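Local atomic coordinates of GTP-binding protein (Pyrococcus horikoshii, PDB entry 1WXQ), a protein that is of unknown function but probably binds GTP through a P-loop domain of the Obg-like family and may hydrolyse nucleotide. Residues V218-I232 and R299-V312. Residues are numbered along the deposited sequence; the frame is centred on the assembly and turned at random.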
loop_
_atom_site.group_PDB
_atom_site.type_symbol
_atom_site.label_atom_id
_atom_site.label_comp_id
_atom_site.label_asym_id
_atom_site.label_seq_id
_atom_site.Cartn_x
_atom_site.Cartn_y
_atom_site.Cartn_z
ATOM N N VAL A 218 0.306 -5.560 4.894
ATOM C CA VAL A 218 0.877 -5.198 6.167
ATOM C C VAL A 218 -0.140 -5.695 7.178
ATOM O O VAL A 218 -1.350 -5.571 6.979
ATOM C CB VAL A 218 1.080 -3.685 6.319
ATOM C CG1 VAL A 218 1.442 -3.352 7.771
ATOM C CG2 VAL A 218 2.193 -3.225 5.397
ATOM N N ILE A 219 0.367 -6.271 8.256
ATOM C CA ILE A 219 -0.489 -6.810 9.279
ATOM C C ILE A 219 -0.657 -5.869 10.474
ATOM O O ILE A 219 0.313 -5.441 11.093
ATOM C CB ILE A 219 0.066 -8.169 9.732
ATOM C CG1 ILE A 219 0.311 -9.027 8.492
ATOM C CG2 ILE A 219 -0.912 -8.850 10.697
ATOM C CD1 ILE A 219 0.951 -10.355 8.772
ATOM N N ALA A 220 -1.899 -5.538 10.780
ATOM C CA ALA A 220 -2.182 -4.680 11.914
ATOM C C ALA A 220 -2.597 -5.589 13.062
ATOM O O ALA A 220 -3.689 -6.161 13.032
ATOM C CB ALA A 220 -3.307 -3.710 11.582
ATOM N N ALA A 221 -1.712 -5.755 14.049
ATOM C CA ALA A 221 -2.011 -6.588 15.212
ATOM C C ALA A 221 -2.842 -5.673 16.108
ATOM O O ALA A 221 -2.317 -5.005 16.992
ATOM C CB ALA A 221 -0.723 -7.007 15.908
ATOM N N ASN A 222 -4.148 -5.653 15.857
ATOM C CA ASN A 222 -5.058 -4.768 16.570
ATOM C C ASN A 222 -5.474 -5.215 17.965
ATOM O O ASN A 222 -5.440 -6.396 18.283
ATOM C CB ASN A 222 -6.287 -4.521 15.696
ATOM C CG ASN A 222 -7.043 -3.274 16.094
ATOM O OD1 ASN A 222 -6.447 -2.227 16.326
ATOM N ND2 ASN A 222 -8.365 -3.377 16.153
ATOM N N LYS A 223 -5.889 -4.243 18.773
ATOM C CA LYS A 223 -6.298 -4.462 20.157
ATOM C C LYS A 223 -5.048 -4.712 20.989
ATOM O O LYS A 223 -5.103 -5.329 22.047
ATOM C CB LYS A 223 -7.259 -5.653 20.280
ATOM C CG LYS A 223 -8.521 -5.531 19.415
ATOM C CD LYS A 223 -9.659 -6.434 19.895
ATOM C CE LYS A 223 -9.283 -7.913 19.881
ATOM N NZ LYS A 223 -10.423 -8.788 20.330
ATOM N N ALA A 224 -3.918 -4.222 20.489
ATOM C CA ALA A 224 -2.629 -4.378 21.153
ATOM C C ALA A 224 -2.669 -3.915 22.609
ATOM O O ALA A 224 -2.062 -4.535 23.478
ATOM C CB ALA A 224 -1.564 -3.602 20.391
ATOM N N ASP A 225 -3.377 -2.818 22.860
ATOM C CA ASP A 225 -3.528 -2.262 24.201
ATOM C C ASP A 225 -4.036 -3.312 25.192
ATOM O O ASP A 225 -3.685 -3.281 26.376
ATOM C CB ASP A 225 -4.512 -1.105 24.160
ATOM C CG ASP A 225 -5.836 -1.511 23.563
ATOM O OD1 ASP A 225 -5.813 -2.270 22.570
ATOM O OD2 ASP A 225 -6.891 -1.075 24.071
ATOM N N ALA A 226 -4.870 -4.234 24.714
ATOM C CA ALA A 226 -5.402 -5.278 25.582
ATOM C C ALA A 226 -4.504 -6.517 25.566
ATOM O O ALA A 226 -4.837 -7.552 26.159
ATOM C CB ALA A 226 -6.822 -5.650 25.148
ATOM N N ALA A 227 -3.360 -6.415 24.898
ATOM C CA ALA A 227 -2.450 -7.552 24.816
ATOM C C ALA A 227 -1.126 -7.252 25.486
ATOM O O ALA A 227 -0.801 -6.099 25.747
ATOM C CB ALA A 227 -2.232 -7.936 23.361
ATOM N N SER A 228 -0.366 -8.297 25.776
ATOM C CA SER A 228 0.928 -8.133 26.418
ATOM C C SER A 228 2.052 -8.001 25.383
ATOM O O SER A 228 1.938 -8.511 24.270
ATOM C CB SER A 228 1.224 -9.341 27.300
ATOM O OG SER A 228 1.415 -10.486 26.484
ATOM N N ASP A 229 3.130 -7.325 25.776
ATOM C CA ASP A 229 4.302 -7.138 24.931
ATOM C C ASP A 229 4.804 -8.479 24.396
ATOM O O ASP A 229 5.290 -8.578 23.268
ATOM C CB ASP A 229 5.424 -6.478 25.730
ATOM C CG ASP A 229 5.116 -5.050 26.105
ATOM O OD1 ASP A 229 4.159 -4.468 25.548
ATOM O OD2 ASP A 229 5.849 -4.511 26.953
ATOM N N GLU A 230 4.684 -9.508 25.229
ATOM C CA GLU A 230 5.083 -10.868 24.890
ATOM C C GLU A 230 4.255 -11.420 23.729
ATOM O O GLU A 230 4.758 -12.045 22.803
ATOM C CB GLU A 230 4.889 -11.741 26.130
ATOM C CG GLU A 230 5.292 -13.196 25.887
ATOM C CD GLU A 230 5.303 -13.938 27.205
ATOM O OE1 GLU A 230 4.314 -13.873 27.922
ATOM O OE2 GLU A 230 6.310 -14.576 27.507
ATOM N N GLN A 231 2.931 -11.204 23.825
ATOM C CA GLN A 231 2.040 -11.659 22.765
ATOM C C GLN A 231 2.337 -10.949 21.443
ATOM O O GLN A 231 2.383 -11.554 20.381
ATOM C CB GLN A 231 0.601 -11.374 23.197
ATOM C CG GLN A 231 -0.135 -12.636 23.646
ATOM C CD GLN A 231 -1.347 -12.248 24.460
ATOM O OE1 GLN A 231 -1.454 -11.169 25.018
ATOM N NE2 GLN A 231 -2.291 -13.208 24.520
ATOM N N ILE A 232 2.494 -9.617 21.547
ATOM C CA ILE A 232 2.749 -8.822 20.351
ATOM C C ILE A 232 4.085 -9.187 19.700
ATOM O O ILE A 232 4.160 -9.515 18.523
ATOM C CB ILE A 232 2.749 -7.346 20.752
ATOM C CG1 ILE A 232 1.339 -6.908 21.153
ATOM C CG2 ILE A 232 3.189 -6.480 19.557
ATOM C CD1 ILE A 232 1.328 -5.543 21.842
ATOM N N ARG A 299 2.527 3.727 25.602
ATOM C CA ARG A 299 3.318 2.520 25.646
ATOM C C ARG A 299 3.815 2.190 24.238
ATOM O O ARG A 299 4.885 1.631 24.021
ATOM C CB ARG A 299 2.337 1.450 26.169
ATOM C CG ARG A 299 2.571 0.055 25.602
ATOM C CD ARG A 299 1.455 -0.946 25.978
ATOM N NE ARG A 299 1.930 -2.334 25.842
ATOM C CZ ARG A 299 1.007 -3.333 25.841
ATOM N NH1 ARG A 299 -0.271 -3.032 25.972
ATOM N NH2 ARG A 299 1.389 -4.603 25.659
ATOM N N PHE A 300 3.065 2.537 23.188
ATOM C CA PHE A 300 3.493 2.271 21.809
ATOM C C PHE A 300 4.005 3.505 21.051
ATOM O O PHE A 300 4.638 3.371 20.004
ATOM C CB PHE A 300 2.356 1.673 20.980
ATOM C CG PHE A 300 1.735 0.457 21.573
ATOM C CD1 PHE A 300 0.436 0.503 22.072
ATOM C CD2 PHE A 300 2.430 -0.737 21.621
ATOM C CE1 PHE A 300 -0.170 -0.631 22.615
ATOM C CE2 PHE A 300 1.843 -1.889 22.163
ATOM C CZ PHE A 300 0.532 -1.834 22.663
ATOM N N GLY A 301 3.713 4.699 21.568
ATOM C CA GLY A 301 4.140 5.918 20.900
ATOM C C GLY A 301 3.081 6.490 19.959
ATOM O O GLY A 301 3.278 7.550 19.361
ATOM N N SER A 302 1.959 5.783 19.820
ATOM C CA SER A 302 0.868 6.203 18.975
ATOM C C SER A 302 -0.182 5.113 18.936
ATOM O O SER A 302 -0.097 4.109 19.630
ATOM C CB SER A 302 1.421 6.448 17.569
ATOM O OG SER A 302 1.641 5.193 16.923
ATOM N N THR A 303 -1.207 5.289 18.107
ATOM C CA THR A 303 -2.262 4.297 17.993
ATOM C C THR A 303 -1.883 3.202 17.003
ATOM O O THR A 303 -2.602 2.215 16.857
ATOM C CB THR A 303 -3.600 4.945 17.572
ATOM O OG1 THR A 303 -3.383 5.848 16.469
ATOM C CG2 THR A 303 -4.214 5.700 18.774
ATOM N N GLY A 304 -0.749 3.381 16.333
ATOM C CA GLY A 304 -0.273 2.382 15.400
ATOM C C GLY A 304 -0.933 2.417 14.041
ATOM O O GLY A 304 -0.358 1.947 13.050
ATOM N N VAL A 305 -2.138 2.971 13.983
ATOM C CA VAL A 305 -2.861 3.043 12.721
ATOM C C VAL A 305 -2.089 3.820 11.676
ATOM O O VAL A 305 -1.847 3.327 10.571
ATOM C CB VAL A 305 -4.231 3.686 12.905
ATOM C CG1 VAL A 305 -4.902 3.865 11.551
ATOM C CG2 VAL A 305 -5.088 2.806 13.829
ATOM N N GLN A 306 -1.673 5.028 12.024
ATOM C CA GLN A 306 -0.941 5.856 11.074
ATOM C C GLN A 306 0.341 5.195 10.581
ATOM O O GLN A 306 0.723 5.352 9.416
ATOM C CB GLN A 306 -0.608 7.209 11.693
ATOM C CG GLN A 306 -0.142 8.247 10.678
ATOM C CD GLN A 306 -1.173 8.509 9.593
ATOM O OE1 GLN A 306 -2.344 8.777 9.878
ATOM N NE2 GLN A 306 -0.741 8.435 8.344
ATOM N N GLU A 307 1.000 4.472 11.483
ATOM C CA GLU A 307 2.252 3.769 11.192
ATOM C C GLU A 307 2.022 2.717 10.097
ATOM O O GLU A 307 2.787 2.610 9.135
ATOM C CB GLU A 307 2.747 3.088 12.473
ATOM C CG GLU A 307 4.218 2.739 12.504
ATOM C CD GLU A 307 4.593 1.961 13.761
ATOM O OE1 GLU A 307 4.053 2.300 14.844
ATOM O OE2 GLU A 307 5.424 1.026 13.667
ATOM N N VAL A 308 0.957 1.940 10.253
ATOM C CA VAL A 308 0.639 0.920 9.279
ATOM C C VAL A 308 0.468 1.522 7.880
ATOM O O VAL A 308 1.042 1.018 6.912
ATOM C CB VAL A 308 -0.643 0.169 9.665
ATOM C CG1 VAL A 308 -1.061 -0.752 8.530
ATOM C CG2 VAL A 308 -0.411 -0.628 10.943
ATOM N N ILE A 309 -0.303 2.606 7.779
ATOM C CA ILE A 309 -0.540 3.247 6.485
ATOM C C ILE A 309 0.737 3.810 5.858
ATOM O O ILE A 309 0.920 3.732 4.638
ATOM C CB ILE A 309 -1.619 4.342 6.606
ATOM C CG1 ILE A 309 -2.956 3.688 6.990
ATOM C CG2 ILE A 309 -1.731 5.112 5.302
ATOM C CD1 ILE A 309 -4.073 4.656 7.312
ATOM N N ASN A 310 1.630 4.355 6.680
ATOM C CA ASN A 310 2.882 4.873 6.147
ATOM C C ASN A 310 3.747 3.695 5.656
ATOM O O ASN A 310 4.444 3.811 4.640
ATOM C CB ASN A 310 3.660 5.688 7.211
ATOM C CG ASN A 310 3.013 7.053 7.533
ATOM O OD1 ASN A 310 2.068 7.504 6.860
ATOM N ND2 ASN A 310 3.531 7.716 8.567
ATOM N N ARG A 311 3.700 2.559 6.355
ATOM C CA ARG A 311 4.518 1.416 5.949
ATOM C C ARG A 311 4.009 0.823 4.657
ATOM O O ARG A 311 4.793 0.304 3.859
ATOM C CB ARG A 311 4.575 0.334 7.049
ATOM C CG ARG A 311 5.367 0.743 8.298
ATOM C CD ARG A 311 6.848 1.079 7.978
ATOM N NE ARG A 311 7.627 -0.108 7.635
ATOM C CZ ARG A 311 8.056 -1.007 8.522
ATOM N NH1 ARG A 311 7.795 -0.857 9.813
ATOM N NH2 ARG A 311 8.733 -2.069 8.113
ATOM N N VAL A 312 2.699 0.903 4.435
ATOM C CA VAL A 312 2.139 0.379 3.188
ATOM C C VAL A 312 2.582 1.237 1.987
ATOM O O VAL A 312 3.083 0.726 0.988
ATOM C CB VAL A 312 0.595 0.362 3.199
ATOM C CG1 VAL A 312 0.096 -0.057 1.830
ATOM C CG2 VAL A 312 0.068 -0.577 4.270
#
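R299 lays its guanidinium against the turn ahead of helix 229-241 and shares its N-H groups between a backbone carbonyl and a carboxylate. NH2 gives the two straighter bonds, to A227 O at 2.7 Å and to D229 OD1 at 2.8 Å, both acceptors lying in the guanidinium plane. NE adds a weak bond to D229 OD1, completing a salt bridge, and NH1 a weak one to A227 O, so each oxygen receives two donors. The carboxylate is turned 46° from the guanidinium, and NH2 meets OD1 from above the carboxylate plane. An extended chain from CG to NE carries R299 past F300: its CG sits over the centre of the ring, 3.8 Å above it, while F300 CZ underlies the guanidinium near its rim. The same turn is tied from within by a capping box, in which S228 N donates to Q231 OE1 and Q231 N returns a bond to S228 OG.

In this P-loop NTPase-type domain, strand 217-222 ends at N222, the first residue of the sequence N222-K223-A224-D225, which matches the NKxD (G4) motif that in GTPases of this class reads the guanine base, a role probably kept here; N222 donates to V11 O and accepts from A251 N, and K223 pairs with D110. D225 OD1 has a weak bond from S250.

Helix 305-312 runs antiparallel to strand 218-222, its axis 9.0 Å away, and meets it without polar bonds: V218 CG1 touches V308 CG1, and V218 CG2 reaches V312 CG2 at 3.6 Å. Near R299, F300 CZ packs on A224 CB, and I232 CD1 meets the ring edge at CE2, 3.7 Å away.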